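Local coordinates for PA-I Galactophilic Lectin (Enterobacter cloacae, PDB 6YGQ), which probably binds galactose-type sugars through a calcium ion, as the PA-IL (LecA) family of lectins does, at residues A[55-60]-A[67-72]; A[30-35]-A[116-121]; A[50-55]-A[132-137]. All blocks are in the same frame, centred on the assembly; numbering follows the deposited sequence.

Contact 1 (A[55-60]-A[67-72]). With CA (calcium ion), chain E.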
# COMPACT_ATOMS: atom_id res chain seq x y z
N SER A 55 2.51 4.01 -2.66
CA SER A 55 1.14 4.49 -2.57
C SER A 55 0.85 5.32 -3.81
O SER A 55 1.77 5.76 -4.51
CB SER A 55 0.92 5.32 -1.30
OG SER A 55 1.70 6.50 -1.32
N GLY A 56 -0.43 5.53 -4.08
CA GLY A 56 -0.86 6.44 -5.12
C GLY A 56 -1.91 5.82 -6.03
O GLY A 56 -2.20 4.63 -5.97
N TRP A 57 -2.47 6.68 -6.88
CA TRP A 57 -3.49 6.28 -7.84
C TRP A 57 -2.98 6.54 -9.25
O TRP A 57 -2.51 7.64 -9.56
CB TRP A 57 -4.80 7.04 -7.63
CG TRP A 57 -5.48 6.77 -6.32
CD1 TRP A 57 -5.67 7.66 -5.30
CD2 TRP A 57 -6.08 5.54 -5.90
NE1 TRP A 57 -6.34 7.05 -4.27
CE2 TRP A 57 -6.61 5.75 -4.61
CE3 TRP A 57 -6.22 4.28 -6.49
CZ2 TRP A 57 -7.27 4.75 -3.90
CZ3 TRP A 57 -6.87 3.29 -5.78
CH2 TRP A 57 -7.39 3.53 -4.50
N ALA A 58 -3.09 5.53 -10.11
CA ALA A 58 -2.72 5.66 -11.51
C ALA A 58 -3.79 5.00 -12.37
O ALA A 58 -4.35 3.97 -11.99
CB ALA A 58 -1.36 5.02 -11.80
N ARG A 59 -4.08 5.61 -13.51
CA ARG A 59 -5.01 5.04 -14.48
C ARG A 59 -4.23 4.35 -15.59
O ARG A 59 -3.25 4.90 -16.09
CB ARG A 59 -5.92 6.13 -15.07
CG ARG A 59 -6.85 6.77 -14.06
CD ARG A 59 -7.16 8.21 -14.44
NE ARG A 59 -8.08 8.29 -15.58
CZ ARG A 59 -8.08 9.26 -16.49
NH1 ARG A 59 -7.20 10.26 -16.40
NH2 ARG A 59 -8.95 9.24 -17.48
N ASN A 60 -4.66 3.14 -15.95
CA ASN A 60 -4.09 2.44 -17.09
C ASN A 60 -4.92 2.63 -18.36
O ASN A 60 -4.68 1.94 -19.35
CB ASN A 60 -3.93 0.94 -16.78
CG ASN A 60 -5.23 0.27 -16.39
OD1 ASN A 60 -6.31 0.84 -16.52
ND2 ASN A 60 -5.13 -0.96 -15.90
N LEU A 67 -8.58 2.23 -13.29
CA LEU A 67 -7.85 2.75 -12.14
C LEU A 67 -7.02 1.65 -11.49
O LEU A 67 -7.42 0.48 -11.47
CB LEU A 67 -8.80 3.35 -11.10
CG LEU A 67 -8.95 4.86 -11.04
CD1 LEU A 67 -10.09 5.20 -10.10
CD2 LEU A 67 -7.66 5.53 -10.60
N THR A 68 -5.88 2.04 -10.92
CA THR A 68 -5.00 1.11 -10.22
C THR A 68 -4.37 1.79 -9.01
O THR A 68 -4.21 3.01 -8.97
CB THR A 68 -3.86 0.58 -11.12
OG1 THR A 68 -2.85 1.60 -11.25
CG2 THR A 68 -4.37 0.19 -12.49
N ALA A 69 -4.02 0.99 -8.02
CA ALA A 69 -3.12 1.33 -6.93
C ALA A 69 -1.86 0.50 -7.10
O ALA A 69 -1.78 -0.34 -8.00
CB ALA A 69 -3.79 1.06 -5.58
N PRO A 70 -0.83 0.73 -6.28
CA PRO A 70 0.35 -0.16 -6.38
C PRO A 70 -0.03 -1.63 -6.35
O PRO A 70 0.55 -2.45 -7.07
CB PRO A 70 1.21 0.26 -5.18
CG PRO A 70 0.85 1.71 -4.97
CD PRO A 70 -0.62 1.81 -5.30
N GLN A 71 -1.04 -1.98 -5.55
CA GLN A 71 -1.54 -3.35 -5.45
C GLN A 71 -2.34 -3.80 -6.68
O GLN A 71 -2.96 -4.86 -6.61
CB GLN A 71 -2.41 -3.48 -4.20
CG GLN A 71 -3.56 -2.49 -4.13
CD GLN A 71 -4.39 -2.65 -2.87
OE1 GLN A 71 -3.89 -3.05 -1.82
NE2 GLN A 71 -5.68 -2.34 -2.98
N GLY A 72 -2.39 -3.08 -7.79
CA GLY A 72 -3.04 -3.56 -8.99
C GLY A 72 -4.34 -2.83 -9.28
O GLY A 72 -4.70 -1.84 -8.64
CA CA E . -2.89 1.81 -20.92
O HOH W 1 -4.68 1.29 -22.64
O HOH W 2 -3.50 -0.59 -20.88
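Thr68 and Ala58 form the centre of this pairing. The Thr68 hydroxyl, set between its own backbone N and carbonyl carbon (chi1 76°), is brought back over Ala58 O, and OG1 donates to that oxygen at 2.9 Å from well above the carbonyl plane. Thr68 N lies nearly in line with the Ala58 C=O, N to O 2.7 Å, although its N-H is bent off that line (134°), so one threonine grips a single buried acceptor with two donors. Ala58 N returns a nearly linear bond to Thr68 O. Thr68 CG2 lies against the end of the Asn60 side chain, the two crossing at a slant.

Strands 49-59 and 67-69 make a beta hairpin here, with Ala58 and Thr68 as its antiparallel hydrogen-bonded pair, and the carbonyl of Asn60, just past the strand, binds the calcium ion at 2.4 Å, beside Asp120, Gln124, Asp127 and Asn128.

On the face opposite to Thr68, Arg59 CG lies 3.8 Å from Leu67 CD2 as the two chains slant past each other. The Trp57 indole, swung beside its backbone N (chi1 -64°), presents its CE3 edge to Thr68 O and sets CZ3 3.8 Å from Ala69 CB. Gln71 of the second subunit packs on Trp57 and hydrogen-bonds Gly56. Within the type I turn from Ala69 to Gly72, the Pro70 ring leans on Gly56, with CD 3.3 Å from Gly56 O.

Contact 2 (A[30-35]-A[116-121]). With CA (calcium ion), chain E.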
# COMPACT_ATOMS: atom_id res chain seq x y z
N VAL A 30 7.06 7.03 -9.67
CA VAL A 30 6.97 6.11 -10.80
C VAL A 30 5.80 6.57 -11.67
O VAL A 30 4.65 6.56 -11.22
CB VAL A 30 6.78 4.66 -10.34
CG1 VAL A 30 6.55 3.74 -11.54
CG2 VAL A 30 8.00 4.19 -9.54
N ASP A 31 6.11 7.00 -12.89
CA ASP A 31 5.13 7.54 -13.83
C ASP A 31 4.41 6.40 -14.54
O ASP A 31 5.04 5.51 -15.10
CB ASP A 31 5.85 8.45 -14.83
CG ASP A 31 4.92 9.14 -15.83
OD1 ASP A 31 3.72 8.80 -15.93
OD2 ASP A 31 5.42 10.03 -16.54
N ALA A 32 3.07 6.42 -14.50
CA ALA A 32 2.29 5.36 -15.11
C ALA A 32 2.44 5.32 -16.63
O ALA A 32 2.13 4.29 -17.24
CB ALA A 32 0.82 5.51 -14.74
N LYS A 33 2.89 6.41 -17.24
CA LYS A 33 3.02 6.49 -18.69
C LYS A 33 4.40 6.08 -19.20
O LYS A 33 4.61 6.08 -20.42
CB LYS A 33 2.70 7.92 -19.16
CG LYS A 33 1.25 8.14 -19.55
CD LYS A 33 0.67 9.42 -18.96
CE LYS A 33 1.53 10.64 -19.24
NZ LYS A 33 0.72 11.89 -19.22
N ASN A 34 5.33 5.74 -18.31
CA ASN A 34 6.73 5.52 -18.68
C ASN A 34 7.00 4.02 -18.76
O ASN A 34 7.17 3.35 -17.73
CB ASN A 34 7.67 6.19 -17.69
CG ASN A 34 9.11 6.14 -18.13
OD1 ASN A 34 9.45 5.44 -19.09
ND2 ASN A 34 9.98 6.87 -17.44
N ALA A 35 7.07 3.49 -19.98
CA ALA A 35 7.29 2.06 -20.16
C ALA A 35 8.64 1.62 -19.60
O ALA A 35 8.80 0.45 -19.22
CB ALA A 35 7.19 1.69 -21.64
N LEU A 116 12.02 0.84 -10.94
CA LEU A 116 10.64 0.66 -10.52
C LEU A 116 9.75 1.14 -11.66
O LEU A 116 9.98 2.22 -12.21
CB LEU A 116 10.36 1.43 -9.23
CG LEU A 116 11.22 0.98 -8.04
CD1 LEU A 116 11.22 2.03 -6.93
CD2 LEU A 116 10.73 -0.36 -7.50
N PHE A 117 8.76 0.33 -12.03
CA PHE A 117 7.96 0.65 -13.19
C PHE A 117 6.50 0.26 -12.96
O PHE A 117 6.18 -0.58 -12.12
CB PHE A 117 8.52 -0.04 -14.47
CG PHE A 117 8.27 -1.52 -14.55
CD1 PHE A 117 9.13 -2.42 -13.92
CD2 PHE A 117 7.20 -2.02 -15.27
CE1 PHE A 117 8.91 -3.78 -14.00
CE2 PHE A 117 6.98 -3.39 -15.35
CZ PHE A 117 7.83 -4.27 -14.72
N PHE A 118 5.63 0.96 -13.68
CA PHE A 118 4.21 0.67 -13.74
C PHE A 118 3.97 -0.39 -14.82
O PHE A 118 4.45 -0.25 -15.94
CB PHE A 118 3.42 1.95 -14.05
CG PHE A 118 1.94 1.76 -14.14
CD1 PHE A 118 1.32 1.54 -15.36
CD2 PHE A 118 1.15 1.81 -13.00
CE1 PHE A 118 -0.05 1.37 -15.44
CE2 PHE A 118 -0.22 1.64 -13.07
CZ PHE A 118 -0.82 1.42 -14.30
N ALA A 119 3.24 -1.44 -14.46
CA ALA A 119 3.03 -2.57 -15.35
C ALA A 119 1.85 -2.29 -16.28
O ALA A 119 0.73 -2.05 -15.81
CB ALA A 119 2.79 -3.85 -14.55
N ASP A 120 2.09 -2.34 -17.58
CA ASP A 120 1.03 -2.20 -18.57
C ASP A 120 1.48 -2.91 -19.84
O ASP A 120 2.64 -3.29 -19.99
CB ASP A 120 0.70 -0.73 -18.85
CG ASP A 120 -0.68 -0.54 -19.45
OD1 ASP A 120 -1.41 -1.54 -19.61
OD2 ASP A 120 -1.04 0.61 -19.77
N GLY A 121 0.53 -3.11 -20.75
CA GLY A 121 0.84 -3.79 -21.98
C GLY A 121 1.80 -3.00 -22.84
O GLY A 121 1.83 -1.77 -22.83
CA CA E . -2.89 1.81 -20.92
O HOH W 3 6.57 3.27 -15.11
O HOH W 2 -3.50 -0.59 -20.88
O HOH W 1 -4.68 1.29 -22.64
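Ala32 CB sits over the centre of one face of the Phe118 ring, 4.0 Å from the centroid and only 10° off the ring normal, a CH-pi contact. The phenyl is carried there because CG stands trans to the backbone N (chi1 -180°), which lays the ring alongside the Ala32 backbone, with Phe118 CD1 3.4 Å from Ala32 O.

Aliphatic packing continues on the strand side. Val30 splits its two methyls: CG2 meets Leu116 CB at 3.6 Å, the two side chains running about perpendicular, while CG1 rests against the peptide joining Phe117 to Phe118.

No direct hydrogen bond crosses the contact; a water does this work instead. It accepts from Phe118 N at 2.9 Å and donates to the carbonyls Asp31 O and Asn34 O, so a main-chain N-H of one segment is tied to two main-chain oxygens of the other. Both oxygens belong to a type I turn from Asp31 to Asn34, in which Asp31 O also accepts Asn34 N; the turn is reinforced by an Asx turn in which Asp31 OD1 receives Lys33 N at 2.8 Å from above the carboxylate plane.

Metal binding takes up the far end. Asp120 binds the calcium ion through OD2 at 2.5 Å, while its OD1 accepts hydrogen bonds from Gly121 N and from one of the metal-bound waters. These bonds fix the rotation of the carboxylate. As in PA-IL-type lectins, the calcium ion is the probable sugar-binding point.

Strand 24-31 and strand 112-118 belong to different sheets, so the contact packs one sheet on the other: Val30 also touches Leu88 of strand 88-92 and Val134 of strand 129-139, and Ala58 of strand 49-59 touches both Ala32 and Phe118.

Contact 3 (A[50-55]-A[132-137])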
# COMPACT_ATOMS: atom_id res chain seq x y z
N ILE A 50 16.36 -5.10 1.36
CA ILE A 50 15.75 -3.79 1.19
C ILE A 50 14.24 -3.91 1.38
O ILE A 50 13.66 -4.99 1.27
CB ILE A 50 16.06 -3.17 -0.20
CG1 ILE A 50 15.50 -4.03 -1.33
CG2 ILE A 50 17.57 -2.99 -0.37
CD1 ILE A 50 15.49 -3.32 -2.67
N THR A 51 13.62 -2.77 1.67
CA THR A 51 12.18 -2.67 1.80
C THR A 51 11.68 -1.58 0.86
O THR A 51 12.23 -0.47 0.85
CB THR A 51 11.77 -2.37 3.24
OG1 THR A 51 11.99 -3.54 4.05
CG2 THR A 51 10.30 -1.96 3.31
N ILE A 52 10.65 -1.90 0.08
CA ILE A 52 10.04 -0.96 -0.85
C ILE A 52 8.61 -0.72 -0.40
O ILE A 52 7.88 -1.68 -0.10
CB ILE A 52 10.09 -1.47 -2.30
CG1 ILE A 52 11.52 -1.86 -2.69
CG2 ILE A 52 9.55 -0.41 -3.25
CD1 ILE A 52 11.59 -2.83 -3.85
N LEU A 53 8.21 0.55 -0.33
CA LEU A 53 6.87 0.95 0.07
C LEU A 53 6.29 1.92 -0.95
O LEU A 53 7.01 2.79 -1.44
CB LEU A 53 6.88 1.62 1.45
CG LEU A 53 7.61 0.85 2.56
CD1 LEU A 53 7.76 1.74 3.78
CD2 LEU A 53 6.85 -0.42 2.89
N ALA A 54 5.00 1.78 -1.24
CA ALA A 54 4.41 2.58 -2.31
C ALA A 54 2.96 2.94 -2.01
O ALA A 54 2.28 2.28 -1.23
CB ALA A 54 4.49 1.84 -3.65
N SER A 55 2.51 4.01 -2.66
CA SER A 55 1.14 4.49 -2.57
C SER A 55 0.85 5.32 -3.81
O SER A 55 1.77 5.76 -4.51
CB SER A 55 0.92 5.32 -1.30
OG SER A 55 1.70 6.50 -1.32
N PHE A 132 2.96 6.77 -8.89
CA PHE A 132 3.11 6.20 -7.56
C PHE A 132 4.28 6.89 -6.86
O PHE A 132 5.29 7.22 -7.49
CB PHE A 132 3.36 4.69 -7.61
CG PHE A 132 2.21 3.89 -8.17
CD1 PHE A 132 0.89 4.28 -7.97
CD2 PHE A 132 2.45 2.73 -8.90
CE1 PHE A 132 -0.16 3.54 -8.48
CE2 PHE A 132 1.40 1.99 -9.42
CZ PHE A 132 0.10 2.39 -9.21
N SER A 133 4.11 7.12 -5.56
CA SER A 133 5.21 7.53 -4.69
C SER A 133 5.80 6.28 -4.04
O SER A 133 5.08 5.49 -3.44
CB SER A 133 4.71 8.49 -3.61
OG SER A 133 4.28 9.71 -4.19
N VAL A 134 7.12 6.11 -4.17
CA VAL A 134 7.80 4.91 -3.73
C VAL A 134 9.00 5.28 -2.87
O VAL A 134 9.76 6.19 -3.21
CB VAL A 134 8.25 4.03 -4.92
CG1 VAL A 134 8.80 2.70 -4.42
CG2 VAL A 134 7.10 3.81 -5.90
N GLU A 135 9.16 4.57 -1.75
CA GLU A 135 10.31 4.70 -0.87
C GLU A 135 11.06 3.38 -0.83
O GLU A 135 10.45 2.30 -0.90
CB GLU A 135 9.90 5.11 0.55
CG GLU A 135 9.06 6.38 0.63
CD GLU A 135 8.23 6.46 1.90
OE1 GLU A 135 8.51 5.70 2.86
OE2 GLU A 135 7.30 7.29 1.95
N VAL A 136 12.39 3.45 -0.72
CA VAL A 136 13.25 2.27 -0.64
C VAL A 136 14.16 2.41 0.57
O VAL A 136 14.83 3.44 0.73
CB VAL A 136 14.08 2.07 -1.92
CG1 VAL A 136 14.88 0.77 -1.84
CG2 VAL A 136 13.19 2.08 -3.15
N TYR A 137 14.20 1.38 1.40
CA TYR A 137 14.98 1.38 2.64
C TYR A 137 15.97 0.22 2.63
O TYR A 137 15.67 -0.87 2.13
CB TYR A 137 14.06 1.26 3.87
CG TYR A 137 13.10 2.41 4.02
CD1 TYR A 137 11.86 2.39 3.40
CD2 TYR A 137 13.43 3.51 4.78
CE1 TYR A 137 10.98 3.44 3.53
CE2 TYR A 137 12.56 4.57 4.92
CZ TYR A 137 11.34 4.53 4.30
OH TYR A 137 10.47 5.59 4.44
O HOH W 4 4.51 5.62 -0.44
O HOH W 5 1.37 8.88 -3.31
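The Tyr137 ring turns an edge toward strand 49-59, with Thr51 O near its plane, and Glu135 OE1 lies in the ring plane at the phenol end. The strand pair, 49-59 with 129-139, lies in the larger of two antiparallel sheets packed as a beta sandwich, as in PA-IL-type lectins. Tyr137 OH donates to Glu135 OE1 at a short 2.5 Å, approaching from above the carboxylate plane, which ties two residues of one strand together over the sheet. The Leu53 and Tyr137 side chains run about perpendicular, Leu53 CD1 meeting Tyr137 CE1 obliquely at 3.6 Å. The Phe132 ring is set obliquely to Ser55 O.

Six backbone bonds join Thr51 with Tyr137, Leu53 with Glu135 and Ser55 with Ser133, two for each pair; Leu53 N to Glu135 O, at 2.9 Å, is representative.

On the face with Tyr137, Tyr104 of the second subunit packs on Thr51 and Leu53 and meets the Tyr137 ring, so this side forms part of the dimer interface. Thr51 OG1 is engaged by Glu139 and by Arg105 N.

The other face is apolar and looks toward Leu88 of the second sheet. Ala54 CB meets Val134 CG2 at 4.0 Å. Ile52 places CG2 trans to its backbone N, which directs this methyl to Val134, and there Ile52 CG2 and Val134 CG1 press together at 3.4 Å, closer than usual for two carbons.

Contact 1 lies about 10 Å from contact 2 and 14 Å from contact 3, centre to centre, and contacts 2 and 3 are 15 Å apart. Along the chain, contact 1 is nested inside the loops closed by the other two, whose segments alternate. Contacts 1 and 3 share Ser55 and strand 49-59, one facing the hairpin partner and the other strand 129-139; contact 2 brings in strand 112-118 of the second sheet. Phe132 joins all three, touching Gly56, Thr68 and Phe118. Asn60 of contact 1 and Asp120 of contact 2 bind the same calcium ion, while contacts 1 and 3 reach the second subunit, so strand 49-59 links metal site and dimer interface.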